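Local coordinates for protein formyltransferase PseJ (PDB 6EDK) that belongs to the formyltransferase family and binds N-{4-[{[(6S)-2-amino-4-oxo-3,4,5,6,7,8-hexahydropteridin-6-yl]methyl}(formyl)amino]benzoyl}-L-glutamic acid in a pocket, at residues A[96-101]-A[177-182]. Numbering follows the deposited sequence.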
loop_
_atom_site.group_PDB
_atom_site.type_symbol
_atom_site.label_atom_id
_atom_site.label_comp_id
_atom_site.label_asym_id
_atom_site.label_seq_id
_atom_site.Cartn_x
_atom_site.Cartn_y
_atom_site.Cartn_z
ATOM N N SER A 96 -5.655 2.644 0.622
ATOM C CA SER A 96 -6.683 3.580 0.217
ATOM C C SER A 96 -7.176 3.210 -1.180
ATOM O O SER A 96 -6.589 2.415 -1.910
ATOM C CB SER A 96 -6.162 5.042 0.264
ATOM O OG SER A 96 -5.542 5.266 -0.992
ATOM N N TYR A 97 -8.308 3.784 -1.544
ATOM C CA TYR A 97 -8.867 3.707 -2.880
ATOM C C TYR A 97 -8.243 4.854 -3.672
ATOM O O TYR A 97 -8.770 5.948 -3.732
ATOM C CB TYR A 97 -10.387 3.775 -2.849
ATOM C CG TYR A 97 -11.003 3.225 -4.133
ATOM C CD1 TYR A 97 -11.016 3.947 -5.254
ATOM C CD2 TYR A 97 -11.498 1.895 -4.178
ATOM C CE1 TYR A 97 -11.531 3.431 -6.444
ATOM C CE2 TYR A 97 -12.005 1.356 -5.363
ATOM C CZ TYR A 97 -12.009 2.166 -6.492
ATOM O OH TYR A 97 -12.479 1.664 -7.689
ATOM N N LEU A 98 -7.076 4.624 -4.260
ATOM C CA LEU A 98 -6.428 5.733 -4.978
ATOM C C LEU A 98 -7.316 6.130 -6.170
ATOM O O LEU A 98 -7.938 5.267 -6.833
ATOM C CB LEU A 98 -5.047 5.290 -5.480
ATOM C CG LEU A 98 -4.024 5.116 -4.341
ATOM C CD1 LEU A 98 -2.776 4.390 -4.819
ATOM C CD2 LEU A 98 -3.629 6.386 -3.632
ATOM N N PRO A 99 -7.293 7.425 -6.575
ATOM C CA PRO A 99 -6.380 8.468 -6.104
ATOM C C PRO A 99 -6.668 9.151 -4.788
ATOM O O PRO A 99 -5.921 10.062 -4.418
ATOM C CB PRO A 99 -6.468 9.511 -7.240
ATOM C CG PRO A 99 -7.933 9.414 -7.659
ATOM C CD PRO A 99 -8.213 7.923 -7.618
ATOM N N TRP A 100 -7.711 8.741 -4.062
ATOM C CA TRP A 100 -7.998 9.361 -2.770
ATOM C C TRP A 100 -7.031 8.850 -1.718
ATOM O O TRP A 100 -6.606 7.689 -1.744
ATOM C CB TRP A 100 -9.471 9.085 -2.350
ATOM C CG TRP A 100 -10.426 9.777 -3.241
ATOM C CD1 TRP A 100 -10.862 11.071 -3.106
ATOM C CD2 TRP A 100 -11.020 9.271 -4.429
ATOM N NE1 TRP A 100 -11.694 11.380 -4.147
ATOM C CE2 TRP A 100 -11.804 10.295 -4.978
ATOM C CE3 TRP A 100 -10.967 8.019 -5.090
ATOM C CZ2 TRP A 100 -12.534 10.144 -6.163
ATOM C CZ3 TRP A 100 -11.684 7.857 -6.252
ATOM C CH2 TRP A 100 -12.454 8.899 -6.798
ATOM N N ASN A 101 -6.641 9.730 -0.811
ATOM C CA ASN A 101 -5.844 9.358 0.362
ATOM C C ASN A 101 -4.511 8.744 0.011
ATOM O O ASN A 101 -4.075 7.776 0.627
ATOM C CB ASN A 101 -6.652 8.464 1.304
ATOM C CG ASN A 101 -8.027 9.053 1.577
ATOM O OD1 ASN A 101 -9.103 8.432 1.333
ATOM N ND2 ASN A 101 -8.021 10.275 2.050
ATOM N N ILE A 177 -2.895 0.925 -15.308
ATOM C CA ILE A 177 -3.409 2.100 -16.016
ATOM C C ILE A 177 -2.938 3.378 -15.344
ATOM O O ILE A 177 -2.627 3.378 -14.153
ATOM C CB ILE A 177 -4.948 2.109 -16.135
ATOM C CG1 ILE A 177 -5.645 2.027 -14.747
ATOM C CG2 ILE A 177 -5.420 1.008 -16.989
ATOM C CD1 ILE A 177 -7.177 2.427 -14.805
ATOM N N PRO A 178 -2.834 4.490 -16.098
ATOM C CA PRO A 178 -2.501 5.763 -15.489
ATOM C C PRO A 178 -3.418 5.990 -14.306
ATOM O O PRO A 178 -4.621 5.784 -14.428
ATOM C CB PRO A 178 -2.772 6.772 -16.611
ATOM C CG PRO A 178 -2.749 5.999 -17.838
ATOM C CD PRO A 178 -3.287 4.646 -17.485
ATOM N N GLN A 179 -2.875 6.483 -13.227
ATOM C CA GLN A 179 -3.672 6.836 -12.069
ATOM C C GLN A 179 -4.574 8.017 -12.392
ATOM O O GLN A 179 -4.064 9.099 -12.734
ATOM C CB GLN A 179 -2.799 7.149 -10.857
ATOM C CG GLN A 179 -3.623 7.065 -9.552
ATOM C CD GLN A 179 -2.830 7.201 -8.265
ATOM O OE1 GLN A 179 -3.174 8.010 -7.401
ATOM N NE2 GLN A 179 -1.778 6.377 -8.105
ATOM N N PRO A 180 -5.902 7.870 -12.255
ATOM C CA PRO A 180 -6.811 8.965 -12.583
ATOM C C PRO A 180 -6.391 10.223 -11.897
ATOM O O PRO A 180 -5.954 10.226 -10.740
ATOM C CB PRO A 180 -8.165 8.483 -12.074
ATOM C CG PRO A 180 -8.120 7.030 -12.215
ATOM C CD PRO A 180 -6.647 6.679 -11.834
ATOM N N LYS A 181 -6.512 11.321 -12.626
ATOM C CA LYS A 181 -6.278 12.624 -12.026
ATOM C C LYS A 181 -7.420 12.941 -11.084
ATOM O O LYS A 181 -8.560 12.685 -11.444
ATOM C CB LYS A 181 -6.201 13.683 -13.123
ATOM C CG LYS A 181 -5.147 13.386 -14.141
ATOM C CD LYS A 181 -4.973 14.662 -14.961
ATOM C CE LYS A 181 -3.750 14.623 -15.871
ATOM N NZ LYS A 181 -3.798 15.856 -16.729
ATOM N N GLY A 182 -7.099 13.537 -9.906
ATOM C CA GLY A 182 -8.037 13.743 -8.826
ATOM C C GLY A 182 -7.519 13.188 -7.488
ATOM O O GLY A 182 -6.320 12.959 -7.298
#
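P99 presses its ring against the backbone of 177-182. P99 CB lies 3.5 Å from G182 O and 3.6 Å from P180 O, so two carbonyl oxygens meet one ring carbon. Ring to ring, P99 CD and P180 CB are looser, at 4.5 Å. A cis peptide precedes P99.

The Q179 side chain runs in at a slant to that of L98. Its CG is anti to the backbone N (chi1 -161°) and the chain beyond is extended, which carries the amide to L98 and P99. Q179 OE1 comes within 3.5 Å of P99 CA and 3.8 Å of L98 CB. On the other branch, Q179 NE2 is 4.0 Å from L98 CD1.

The contact joins two loops of the formyltransferase fold, one following strand 90-94 of the central mixed sheet, the other leading to strand 185-186. The L98 side chain is about 7 Å from the bound ligand.

No hydrogen bond links the segments directly. Q179 NE2 instead bonds to the carbonyls of D129 and G131. K102 NZ bonds to P99 O and, weakly, to Q179 OE1 and G182 O, bridging both loops. Within 96-101, S96 OG donates to W100 O over 2.8 Å, nearly in line with the C=O bond (163°).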